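Local coordinates for protein UDP-N-acetylglucosamine pyrophosphorylase (Entamoeba histolytica, PDB 3OC9) that probably catalyses the formation of UDP-N-acetylglucosamine and diphosphate from UTP and N-acetylglucosamine 1-phosphate, at residues 109-112 and 117-120; 196-201 and 210-215; 172-177 and 270-275; 149-154 and 287-292. One frame throughout, in Å; residues are numbered along the deposited sequence.

How the interactions relate
Interaction 2 is the buried one: three side chains pack a helix against a strand of the large mixed sheet, by van der Waals contact alone. Interaction 4 reaches the same sheet from the other side of the chain's centre, about 40 Å away between centres, and there a tyrosine ring meets a segment leading into a small separate hairpin. Interactions 1, 3 and 4 are all only partly buried. The first is local, aromatic packing round a backbone hydrogen bond where a helix gives way to a loop; the third joins two helices distant in sequence, with an apolar touch inside and a hydrated amide–carboxylate pair outside. Interactions 2 and 3 come within about 8 Å at their nearest atoms.

Interaction 1. Residues 109-112 and 117-120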
loop_
_atom_site.group_PDB
_atom_site.type_symbol
_atom_site.label_atom_id
_atom_site.label_comp_id
_atom_site.label_asym_id
_atom_site.label_seq_id
_atom_site.Cartn_x
_atom_site.Cartn_y
_atom_site.Cartn_z
ATOM N N ASN A 109 8.377 -0.558 17.611
ATOM C CA ASN A 109 8.944 0.652 18.218
ATOM C C ASN A 109 10.464 0.529 18.470
ATOM O O ASN A 109 11.230 1.459 18.167
ATOM C CB ASN A 109 8.205 1.011 19.532
ATOM C CG ASN A 109 6.942 1.851 19.306
ATOM O OD1 ASN A 109 6.839 2.614 18.344
ATOM N ND2 ASN A 109 6.006 1.765 20.246
ATOM N N ASN A 110 10.883 -0.624 19.002
ATOM C CA ASN A 110 12.304 -0.891 19.247
ATOM C C ASN A 110 13.122 -0.938 17.949
ATOM O O ASN A 110 14.265 -0.462 17.919
ATOM C CB ASN A 110 12.497 -2.193 20.034
ATOM C CG ASN A 110 12.177 -2.042 21.513
ATOM O OD1 ASN A 110 12.227 -0.943 22.069
ATOM N ND2 ASN A 110 11.855 -3.154 22.159
ATOM N N TYR A 111 12.537 -1.498 16.880
ATOM C CA TYR A 111 13.211 -1.598 15.572
ATOM C C TYR A 111 13.567 -0.203 15.030
ATOM O O TYR A 111 14.721 0.036 14.643
ATOM C CB TYR A 111 12.375 -2.417 14.558
ATOM C CG TYR A 111 13.009 -2.536 13.183
ATOM C CD1 TYR A 111 12.617 -1.691 12.135
ATOM C CD2 TYR A 111 14.011 -3.484 12.928
ATOM C CE1 TYR A 111 13.207 -1.789 10.861
ATOM C CE2 TYR A 111 14.619 -3.578 11.654
ATOM C CZ TYR A 111 14.194 -2.729 10.632
ATOM O OH TYR A 111 14.769 -2.802 9.383
ATOM N N PHE A 112 12.605 0.729 15.051
ATOM C CA PHE A 112 12.876 2.111 14.600
ATOM C C PHE A 112 13.904 2.867 15.491
ATOM O O PHE A 112 14.824 3.528 14.984
ATOM C CB PHE A 112 11.562 2.911 14.428
ATOM C CG PHE A 112 10.848 2.658 13.102
ATOM C CD1 PHE A 112 11.209 3.371 11.948
ATOM C CD2 PHE A 112 9.821 1.711 13.004
ATOM C CE1 PHE A 112 10.538 3.147 10.703
ATOM C CE2 PHE A 112 9.160 1.465 11.763
ATOM C CZ PHE A 112 9.534 2.191 10.609
ATOM N N TYR A 117 15.801 5.863 13.410
ATOM C CA TYR A 117 14.690 6.201 12.480
ATOM C C TYR A 117 15.041 6.343 10.984
ATOM O O TYR A 117 14.285 6.959 10.214
ATOM C CB TYR A 117 13.905 7.424 13.003
ATOM C CG TYR A 117 13.478 7.235 14.447
ATOM C CD1 TYR A 117 12.351 6.468 14.774
ATOM C CD2 TYR A 117 14.225 7.772 15.480
ATOM C CE1 TYR A 117 11.978 6.268 16.105
ATOM C CE2 TYR A 117 13.861 7.582 16.807
ATOM C CZ TYR A 117 12.748 6.832 17.113
ATOM O OH TYR A 117 12.396 6.653 18.435
ATOM N N PHE A 118 16.151 5.727 10.566
ATOM C CA PHE A 118 16.667 5.835 9.192
ATOM C C PHE A 118 16.794 7.290 8.696
ATOM O O PHE A 118 16.730 7.552 7.495
ATOM C CB PHE A 118 15.845 4.957 8.196
ATOM C CG PHE A 118 15.789 3.488 8.576
ATOM C CD1 PHE A 118 16.894 2.656 8.361
ATOM C CD2 PHE A 118 14.640 2.944 9.163
ATOM C CE1 PHE A 118 16.865 1.305 8.727
ATOM C CE2 PHE A 118 14.598 1.599 9.534
ATOM C CZ PHE A 118 15.721 0.772 9.300
ATOM N N GLY A 119 17.014 8.229 9.620
ATOM C CA GLY A 119 17.173 9.646 9.241
ATOM C C GLY A 119 15.930 10.527 9.354
ATOM O O GLY A 119 16.021 11.748 9.177
ATOM N N LEU A 120 14.770 9.915 9.632
ATOM C CA LEU A 120 13.541 10.664 9.997
ATOM C C LEU A 120 13.619 11.204 11.438
ATOM O O LEU A 120 14.567 10.884 12.176
ATOM C CB LEU A 120 12.283 9.788 9.803
ATOM C CG LEU A 120 11.969 9.357 8.353
ATOM C CD1 LEU A 120 10.910 8.232 8.293
ATOM C CD2 LEU A 120 11.548 10.565 7.526
HETATM O O HOH W 1 10.448 4.388 18.480
#
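Tyr117 meets Phe112 through both backbone and side chain. Its N donates to Phe112 O at 3.0 Å, with an N-H...O angle of 161°, and its ring folds back so that the same carbonyl oxygen sits over one face, displaced toward the rim. Tyr117 CD1 lies 3.7 Å from Phe112 CB. At the tip, Tyr117 OH and Asn109 O are joined by a water, which donates to the carbonyl one turn earlier in the helix. All this happens where helix 105-114 unwinds, in the beta-alpha-beta crossover that carries the chain from strand 95-100 to the parallel neighbour 125-134. Phe118, in left-handed backbone geometry like Tyr117, turns its ring back toward Tyr111 of the helix. Its CZ is 3.7 Å from Tyr111 OH, and Tyr111 CE1 comes up to the Phe118 ring at its edge, near the ring plane. The two planes lie 50° apart. Tyr111 swings its ring there with CG trans to the backbone N (chi1 179°), and its hydroxyl is hydrogen-bonded to Ser67. Gly119 keeps phi positive for a third residue. Leu120 N then bonds back to Tyr117 O at 3.1 Å, while its side chain rests on Ser73 and Leu77 of helix 68-87.

Interaction 2. Residues 196-201 and 210-215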
loop_
_atom_site.group_PDB
_atom_site.type_symbol
_atom_site.label_atom_id
_atom_site.label_comp_id
_atom_site.label_asym_id
_atom_site.label_seq_id
_atom_site.Cartn_x
_atom_site.Cartn_y
_atom_site.Cartn_z
ATOM N N PRO A 196 2.948 13.351 -5.200
ATOM C CA PRO A 196 2.452 14.730 -5.454
ATOM C C PRO A 196 1.428 14.821 -6.608
ATOM O O PRO A 196 0.517 15.678 -6.550
ATOM C CB PRO A 196 3.732 15.540 -5.785
ATOM C CG PRO A 196 4.877 14.668 -5.439
ATOM C CD PRO A 196 4.416 13.245 -5.251
ATOM N N ASN A 197 1.595 13.980 -7.645
ATOM C CA ASN A 197 0.625 13.916 -8.783
ATOM C C ASN A 197 -0.801 13.624 -8.292
ATOM O O ASN A 197 -1.789 14.269 -8.731
ATOM C CB ASN A 197 1.043 12.841 -9.826
ATOM C CG ASN A 197 2.419 13.105 -10.446
ATOM O OD1 ASN A 197 2.573 14.007 -11.278
ATOM N ND2 ASN A 197 3.423 12.301 -10.054
ATOM N N MET A 198 -0.903 12.667 -7.369
ATOM C CA MET A 198 -2.213 12.216 -6.827
ATOM C C MET A 198 -2.824 13.241 -5.831
ATOM O O MET A 198 -4.046 13.499 -5.849
ATOM C CB MET A 198 -2.011 10.806 -6.201
ATOM C CG MET A 198 -3.232 10.165 -5.539
ATOM S SD MET A 198 -2.709 8.647 -4.664
ATOM C CE MET A 198 -4.308 7.862 -4.520
ATOM N N ILE A 199 -1.978 13.833 -4.970
ATOM C CA ILE A 199 -2.444 14.869 -4.000
ATOM C C ILE A 199 -3.020 16.092 -4.757
ATOM O O ILE A 199 -4.111 16.595 -4.430
ATOM C CB ILE A 199 -1.288 15.310 -3.025
ATOM C CG1 ILE A 199 -0.779 14.122 -2.189
ATOM C CG2 ILE A 199 -1.676 16.568 -2.158
ATOM C CD1 ILE A 199 -1.787 13.466 -1.253
ATOM N N GLY A 200 -2.312 16.544 -5.794
ATOM C CA GLY A 200 -2.797 17.669 -6.616
ATOM C C GLY A 200 -4.092 17.371 -7.385
ATOM O O GLY A 200 -4.999 18.226 -7.474
ATOM N N TYR A 201 -4.192 16.153 -7.912
ATOM C CA TYR A 201 -5.407 15.693 -8.637
ATOM C C TYR A 201 -6.649 15.671 -7.706
ATOM O O TYR A 201 -7.716 16.235 -8.045
ATOM C CB TYR A 201 -5.133 14.320 -9.296
ATOM C CG TYR A 201 -6.087 13.897 -10.422
ATOM C CD1 TYR A 201 -5.924 14.395 -11.718
ATOM C CD2 TYR A 201 -7.123 12.969 -10.192
ATOM C CE1 TYR A 201 -6.774 13.992 -12.776
ATOM C CE2 TYR A 201 -7.992 12.561 -11.256
ATOM C CZ TYR A 201 -7.806 13.081 -12.537
ATOM O OH TYR A 201 -8.656 12.706 -13.590
ATOM N N CYS A 210 -9.802 9.143 -3.647
ATOM C CA CYS A 210 -9.157 8.956 -4.954
ATOM C C CYS A 210 -8.597 7.504 -5.006
ATOM O O CYS A 210 -7.676 7.148 -4.217
ATOM C CB CYS A 210 -8.049 10.010 -5.182
ATOM S SG CYS A 210 -7.159 9.887 -6.817
ATOM N N ILE A 211 -9.125 6.685 -5.928
ATOM C CA ILE A 211 -8.791 5.229 -6.013
ATOM C C ILE A 211 -7.839 4.942 -7.199
ATOM O O ILE A 211 -8.253 5.135 -8.354
ATOM C CB ILE A 211 -10.081 4.343 -6.209
ATOM C CG1 ILE A 211 -11.144 4.667 -5.143
ATOM C CG2 ILE A 211 -9.730 2.829 -6.179
ATOM C CD1 ILE A 211 -12.586 4.017 -5.415
ATOM N N LYS A 212 -6.600 4.494 -6.924
ATOM C CA LYS A 212 -5.676 4.050 -8.012
ATOM C C LYS A 212 -6.072 2.659 -8.566
ATOM O O LYS A 212 -6.397 1.743 -7.792
ATOM C CB LYS A 212 -4.173 4.103 -7.576
ATOM C CG LYS A 212 -3.552 5.547 -7.733
ATOM C CD LYS A 212 -2.118 5.664 -7.156
ATOM C CE LYS A 212 -1.377 6.923 -7.688
ATOM N NZ LYS A 212 0.060 7.020 -7.135
ATOM N N ILE A 213 -6.060 2.513 -9.900
ATOM C CA ILE A 213 -6.441 1.245 -10.560
ATOM C C ILE A 213 -5.432 0.838 -11.639
ATOM O O ILE A 213 -4.693 1.698 -12.172
ATOM C CB ILE A 213 -7.928 1.254 -11.149
ATOM C CG1 ILE A 213 -8.111 2.242 -12.330
ATOM C CG2 ILE A 213 -8.963 1.553 -10.024
ATOM C CD1 ILE A 213 -7.707 1.672 -13.774
ATOM N N VAL A 214 -5.409 -0.459 -11.943
ATOM C CA VAL A 214 -4.745 -0.974 -13.159
ATOM C C VAL A 214 -5.819 -1.517 -14.126
ATOM O O VAL A 214 -6.793 -2.148 -13.694
ATOM C CB VAL A 214 -3.663 -2.080 -12.842
ATOM C CG1 VAL A 214 -2.468 -1.480 -12.073
ATOM C CG2 VAL A 214 -4.275 -3.323 -12.050
ATOM N N LYS A 215 -5.653 -1.277 -15.427
ATOM C CA LYS A 215 -6.558 -1.890 -16.432
ATOM C C LYS A 215 -6.462 -3.431 -16.474
ATOM O O LYS A 215 -5.367 -3.986 -16.703
ATOM C CB LYS A 215 -6.235 -1.343 -17.823
ATOM C CG LYS A 215 -6.780 0.022 -18.129
ATOM C CD LYS A 215 -6.611 0.254 -19.654
ATOM C CE LYS A 215 -7.315 1.482 -20.139
ATOM N NZ LYS A 215 -6.899 1.811 -21.552
#
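Met198 reaches Cys210 and Lys212 because every one of its torsions is stretched: CG stands trans to the backbone N (chi1 178°), and the chain runs on straight through SD to CE. Lys212 is extended beyond CG too, but sets out differently, with CG trans to its carbonyl carbon (chi1 -83°), which sends the aliphatic chain toward the helix and across the end of the methionine. This is helix-on-sheet packing in the Rossmann-like core of a GT-A nucleotidyltransferase: helix 196-204 lies against strand 209-215, which is flanked by antiparallel 263-267 and parallel 322-326. Met198 is the one residue of 196-201 that bridges the gap, and it does so with three of its atoms, CG, SD and CE. Near its base, Met198 CG lies 4.1 Å from Cys210 SG. Further out, its sulfur sits against the lysine methylenes, with Met198 SD 3.7 Å from Lys212 CE and 3.9 Å from Lys212 CD. The ammonium end is held elsewhere, in salt bridges to Glu332 and to Asp195, the residue just ahead of the helix. The methionine thus crosses the lysine at a slant and comes nearest to its methylenes. The terminal methyl ends against the strand's backbone, Met198 CE standing 3.5 Å from Cys210 O.

Interaction 3. Residues 172-177 and 270-275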
loop_
_atom_site.group_PDB
_atom_site.type_symbol
_atom_site.label_atom_id
_atom_site.label_comp_id
_atom_site.label_asym_id
_atom_site.label_seq_id
_atom_site.Cartn_x
_atom_site.Cartn_y
_atom_site.Cartn_z
ATOM N N PHE A 172 -5.417 14.765 16.247
ATOM C CA PHE A 172 -4.035 15.184 15.911
ATOM C C PHE A 172 -3.950 15.745 14.474
ATOM O O PHE A 172 -3.300 16.790 14.236
ATOM C CB PHE A 172 -3.068 13.997 16.105
ATOM C CG PHE A 172 -1.601 14.313 15.847
ATOM C CD1 PHE A 172 -0.823 14.927 16.826
ATOM C CD2 PHE A 172 -0.988 13.933 14.645
ATOM C CE1 PHE A 172 0.544 15.197 16.606
ATOM C CE2 PHE A 172 0.377 14.195 14.402
ATOM C CZ PHE A 172 1.150 14.828 15.386
ATOM N N MET A 173 -4.601 15.073 13.512
ATOM C CA MET A 173 -4.652 15.610 12.136
ATOM C C MET A 173 -5.237 17.045 12.060
ATOM O O MET A 173 -4.674 17.918 11.380
ATOM C CB MET A 173 -5.400 14.661 11.172
ATOM C CG MET A 173 -4.666 13.346 10.854
ATOM S SD MET A 173 -5.777 12.220 9.917
ATOM C CE MET A 173 -4.629 10.923 9.396
ATOM N N ASN A 174 -6.355 17.290 12.749
ATOM C CA ASN A 174 -6.957 18.634 12.764
ATOM C C ASN A 174 -6.024 19.684 13.401
ATOM O O ASN A 174 -5.889 20.794 12.883
ATOM C CB ASN A 174 -8.360 18.625 13.427
ATOM C CG ASN A 174 -9.415 17.885 12.575
ATOM O OD1 ASN A 174 -9.403 17.953 11.343
ATOM N ND2 ASN A 174 -10.324 17.177 13.240
ATOM N N GLU A 175 -5.361 19.317 14.495
ATOM C CA GLU A 175 -4.385 20.203 15.175
ATOM C C GLU A 175 -3.224 20.629 14.244
ATOM O O GLU A 175 -2.823 21.807 14.226
ATOM C CB GLU A 175 -3.854 19.490 16.425
ATOM C CG GLU A 175 -2.659 20.134 17.132
ATOM C CD GLU A 175 -2.173 19.327 18.345
ATOM O OE1 GLU A 175 -2.722 18.225 18.622
ATOM O OE2 GLU A 175 -1.234 19.808 19.029
ATOM N N LYS A 176 -2.715 19.666 13.468
ATOM C CA LYS A 176 -1.580 19.868 12.541
ATOM C C LYS A 176 -1.950 20.462 11.162
ATOM O O LYS A 176 -1.057 20.850 10.390
ATOM C CB LYS A 176 -0.812 18.546 12.345
ATOM C CG LYS A 176 -0.167 17.961 13.604
ATOM C CD LYS A 176 1.118 18.705 13.963
ATOM C CE LYS A 176 1.564 18.395 15.377
ATOM N NZ LYS A 176 2.793 19.166 15.718
ATOM N N GLY A 177 -3.244 20.530 10.853
ATOM C CA GLY A 177 -3.722 21.016 9.542
ATOM C C GLY A 177 -3.662 19.988 8.400
ATOM O O GLY A 177 -3.733 20.354 7.220
ATOM N N PHE A 270 -13.624 13.057 5.246
ATOM C CA PHE A 270 -14.164 11.720 4.926
ATOM C C PHE A 270 -13.785 10.671 5.995
ATOM O O PHE A 270 -14.638 9.863 6.400
ATOM C CB PHE A 270 -13.826 11.217 3.487
ATOM C CG PHE A 270 -14.413 9.841 3.193
ATOM C CD1 PHE A 270 -13.630 8.698 3.294
ATOM C CD2 PHE A 270 -15.783 9.692 2.897
ATOM C CE1 PHE A 270 -14.191 7.416 3.089
ATOM C CE2 PHE A 270 -16.351 8.423 2.682
ATOM C CZ PHE A 270 -15.557 7.285 2.764
ATOM N N LEU A 271 -12.532 10.694 6.461
ATOM C CA LEU A 271 -12.095 9.793 7.545
ATOM C C LEU A 271 -12.958 9.977 8.816
ATOM O O LEU A 271 -13.272 9.001 9.504
ATOM C CB LEU A 271 -10.592 9.980 7.877
ATOM C CG LEU A 271 -9.569 9.561 6.796
ATOM C CD1 LEU A 271 -8.161 9.922 7.244
ATOM C CD2 LEU A 271 -9.658 8.072 6.435
ATOM N N GLU A 272 -13.356 11.217 9.105
ATOM C CA GLU A 272 -14.285 11.479 10.237
ATOM C C GLU A 272 -15.646 10.782 10.065
ATOM O O GLU A 272 -16.167 10.187 11.041
ATOM C CB GLU A 272 -14.410 12.993 10.525
ATOM C CG GLU A 272 -13.100 13.609 11.058
ATOM C CD GLU A 272 -13.087 15.135 11.137
ATOM O OE1 GLU A 272 -13.562 15.816 10.192
ATOM O OE2 GLU A 272 -12.566 15.663 12.148
ATOM N N LYS A 273 -16.201 10.813 8.842
ATOM C CA LYS A 273 -17.457 10.076 8.530
ATOM C C LYS A 273 -17.279 8.566 8.609
ATOM O O LYS A 273 -18.113 7.860 9.190
ATOM C CB LYS A 273 -18.017 10.447 7.142
ATOM C CG LYS A 273 -18.362 11.906 6.943
ATOM C CD LYS A 273 -19.058 12.126 5.578
ATOM C CE LYS A 273 -19.612 13.553 5.439
ATOM N NZ LYS A 273 -18.551 14.613 5.602
ATOM N N ALA A 274 -16.173 8.064 8.048
ATOM C CA ALA A 274 -15.895 6.627 8.010
ATOM C C ALA A 274 -15.796 5.979 9.402
ATOM O O ALA A 274 -16.206 4.814 9.586
ATOM C CB ALA A 274 -14.608 6.350 7.192
ATOM N N ALA A 275 -15.284 6.732 10.371
ATOM C CA ALA A 275 -15.112 6.230 11.748
ATOM C C ALA A 275 -16.438 5.860 12.437
ATOM O O ALA A 275 -16.434 5.045 13.355
ATOM C CB ALA A 275 -14.307 7.235 12.611
HETATM O O HOH W 2 -11.843 17.761 9.741
#
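Met173 and Leu271 form the inner, apolar half of this contact, while Asn174 and Glu272 form the outer, polar half. Helix 169-176 leads into strand 180-184 and helix 268-274 follows strand 263-267; since those two strands are antiparallel neighbours in the mixed sheet, the contact joins helices belonging to adjacent strands of the GT-A fold. They stand well apart, with 10.5 Å between the CA atoms of Met173 and Leu271. On the buried side, Met173 CE approaches Leu271 CD1 to 4.3 Å, a light touch. Both have further neighbours: Met173 packs on Phe97 and Ile178, Leu271 on Phe161.

On the solvent side the chemistry changes. Asn174 and Glu272 reach out from opposite directions, each with CG trans to its carbonyl carbon, and Asn174 ND2 donates to Glu272 OE2 at 2.9 Å. The bond is nearly straight, at 168°. It leaves the amide within its own plane and arrives on the syn side of the carboxylate oxygen, but 31° out of the carboxylate plane; the two flat groups are turned 57° against each other. Just beyond, helix 169-176 ends in a Schellman motif at Gly177. A water takes up the other two polar atoms: it donates to Asn174 OD1 at 2.9 Å and to Glu272 OE1 at 2.6 Å, closing a ring of amide, carboxylate and water.

Interaction 4. Residues 149-154 and 287-292; sequences KPYMAP and KVPFVN
Tyr151 carries this contact alone for its segment, laying its side chain against Val288 and Pro289. It sits at the break in strand 149-154, which runs antiparallel to 125-134 in the mixed sheet, and its backbone is hydrogen-bonded to Val135 and Leu143. The partner residues lie just ahead of the small hairpin made by strands 290-291 and 297-298, so the contact joins the run-in to this hairpin with the broken strand of the sheet; its centre lies about 28 Å from the centre of the chain.

The tyrosine CB already points at the other segment. From there CG stands trans to the carbonyl carbon (chi1 -80°), and the ring extends past the valine. CD2 is the first atom to touch, 3.5 Å from Val288 CG1. The next, CE2, is shared: it has Val288 CG1 at 3.7 Å and Pro289 O at 3.8 Å, and both approach the ring at a slant. The methyl it meets, Val288 CG1, is the branch trans to the backbone N (chi1 -177°), and that N is held by the side chain of Asn304. Along the ring the two side chains slide past one another in opposite directions. From CZ on, the neighbour is the proline ring, which crosses the tyrosine at about a right angle. The contact runs out at the phenol oxygen, with Tyr151 OH 3.8 Å from Pro289 CG and 3.9 Å from Pro289 CD.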
loop_
_atom_site.group_PDB
_atom_site.type_symbol
_atom_site.label_atom_id
_atom_site.label_comp_id
_atom_site.label_asym_id
_atom_site.label_seq_id
_atom_site.Cartn_x
_atom_site.Cartn_y
_atom_site.Cartn_z
ATOM N N LYS A 149 -4.855 -19.084 27.536
ATOM C CA LYS A 149 -4.176 -18.336 26.461
ATOM C C LYS A 149 -4.745 -18.611 25.050
ATOM O O LYS A 149 -4.189 -19.413 24.290
ATOM C CB LYS A 149 -2.668 -18.612 26.475
ATOM N N PRO A 150 -5.844 -17.925 24.689
ATOM C CA PRO A 150 -6.431 -18.099 23.338
ATOM C C PRO A 150 -5.506 -17.690 22.175
ATOM O O PRO A 150 -4.700 -16.761 22.333
ATOM C CB PRO A 150 -7.642 -17.160 23.368
ATOM C CG PRO A 150 -7.982 -16.980 24.826
ATOM C CD PRO A 150 -6.640 -17.004 25.526
ATOM N N TYR A 151 -5.625 -18.358 21.017
ATOM C CA TYR A 151 -5.064 -17.811 19.770
ATOM C C TYR A 151 -5.874 -16.568 19.371
ATOM O O TYR A 151 -7.102 -16.598 19.395
ATOM C CB TYR A 151 -5.082 -18.831 18.618
ATOM C CG TYR A 151 -3.943 -19.846 18.649
ATOM C CD1 TYR A 151 -2.622 -19.454 18.417
ATOM C CD2 TYR A 151 -4.193 -21.199 18.884
ATOM C CE1 TYR A 151 -1.567 -20.379 18.448
ATOM C CE2 TYR A 151 -3.144 -22.140 18.909
ATOM C CZ TYR A 151 -1.838 -21.717 18.693
ATOM O OH TYR A 151 -0.797 -22.630 18.716
ATOM N N MET A 152 -5.182 -15.485 19.018
ATOM C CA MET A 152 -5.832 -14.204 18.697
ATOM C C MET A 152 -5.466 -13.732 17.287
ATOM O O MET A 152 -4.379 -14.058 16.784
ATOM C CB MET A 152 -5.406 -13.127 19.709
ATOM C CG MET A 152 -5.661 -13.476 21.188
ATOM S SD MET A 152 -7.391 -13.441 21.685
ATOM C CE MET A 152 -7.847 -11.716 21.418
ATOM N N ALA A 153 -6.367 -12.971 16.649
ATOM C CA ALA A 153 -6.092 -12.371 15.336
ATOM C C ALA A 153 -6.633 -10.930 15.224
ATOM O O ALA A 153 -7.620 -10.591 15.866
ATOM C CB ALA A 153 -6.661 -13.257 14.200
ATOM N N PRO A 154 -5.982 -10.071 14.406
ATOM C CA PRO A 154 -6.523 -8.724 14.160
ATOM C C PRO A 154 -7.940 -8.745 13.563
ATOM O O PRO A 154 -8.327 -9.733 12.911
ATOM C CB PRO A 154 -5.532 -8.117 13.142
ATOM C CG PRO A 154 -4.315 -8.980 13.191
ATOM C CD PRO A 154 -4.801 -10.354 13.561
ATOM N N LYS A 287 -5.105 -22.100 9.336
ATOM C CA LYS A 287 -4.676 -23.392 9.898
ATOM C C LYS A 287 -4.110 -23.174 11.303
ATOM O O LYS A 287 -3.185 -22.364 11.493
ATOM C CB LYS A 287 -3.625 -24.060 9.001
ATOM N N VAL A 288 -4.678 -23.892 12.276
ATOM C CA VAL A 288 -4.381 -23.691 13.699
ATOM C C VAL A 288 -4.064 -25.033 14.383
ATOM O O VAL A 288 -4.885 -25.957 14.323
ATOM C CB VAL A 288 -5.585 -23.019 14.435
ATOM C CG1 VAL A 288 -5.255 -22.748 15.891
ATOM C CG2 VAL A 288 -6.004 -21.719 13.737
ATOM N N PRO A 289 -2.886 -25.136 15.045
ATOM C CA PRO A 289 -2.554 -26.378 15.765
ATOM C C PRO A 289 -3.480 -26.615 16.963
ATOM O O PRO A 289 -3.916 -25.657 17.602
ATOM C CB PRO A 289 -1.106 -26.156 16.243
ATOM C CG PRO A 289 -0.635 -24.864 15.606
ATOM C CD PRO A 289 -1.866 -24.088 15.248
ATOM N N PHE A 290 -3.757 -27.885 17.254
ATOM C CA PHE A 290 -4.686 -28.285 18.319
ATOM C C PHE A 290 -4.335 -29.681 18.880
ATOM O O PHE A 290 -3.646 -30.473 18.231
ATOM C CB PHE A 290 -6.140 -28.257 17.801
ATOM C CG PHE A 290 -6.455 -29.345 16.792
ATOM C CD1 PHE A 290 -7.055 -30.540 17.199
ATOM C CD2 PHE A 290 -6.149 -29.175 15.438
ATOM C CE1 PHE A 290 -7.343 -31.553 16.278
ATOM C CE2 PHE A 290 -6.436 -30.183 14.501
ATOM C CZ PHE A 290 -7.033 -31.373 14.924
ATOM N N VAL A 291 -4.818 -29.976 20.085
ATOM C CA VAL A 291 -4.590 -31.285 20.713
ATOM C C VAL A 291 -5.770 -32.224 20.416
ATOM O O VAL A 291 -6.925 -31.859 20.639
ATOM C CB VAL A 291 -4.341 -31.145 22.250
ATOM C CG1 VAL A 291 -4.223 -32.497 22.915
ATOM C CG2 VAL A 291 -3.090 -30.323 22.518
ATOM N N ASN A 292 -5.477 -33.423 19.905
ATOM C CA ASN A 292 -6.532 -34.374 19.513
ATOM C C ASN A 292 -7.103 -35.230 20.662
ATOM O O ASN A 292 -6.962 -34.874 21.837
ATOM C CB ASN A 292 -6.105 -35.231 18.297
ATOM C CG ASN A 292 -4.997 -36.239 18.617
ATOM O OD1 ASN A 292 -4.488 -36.312 19.737
ATOM N ND2 ASN A 292 -4.624 -37.029 17.614
#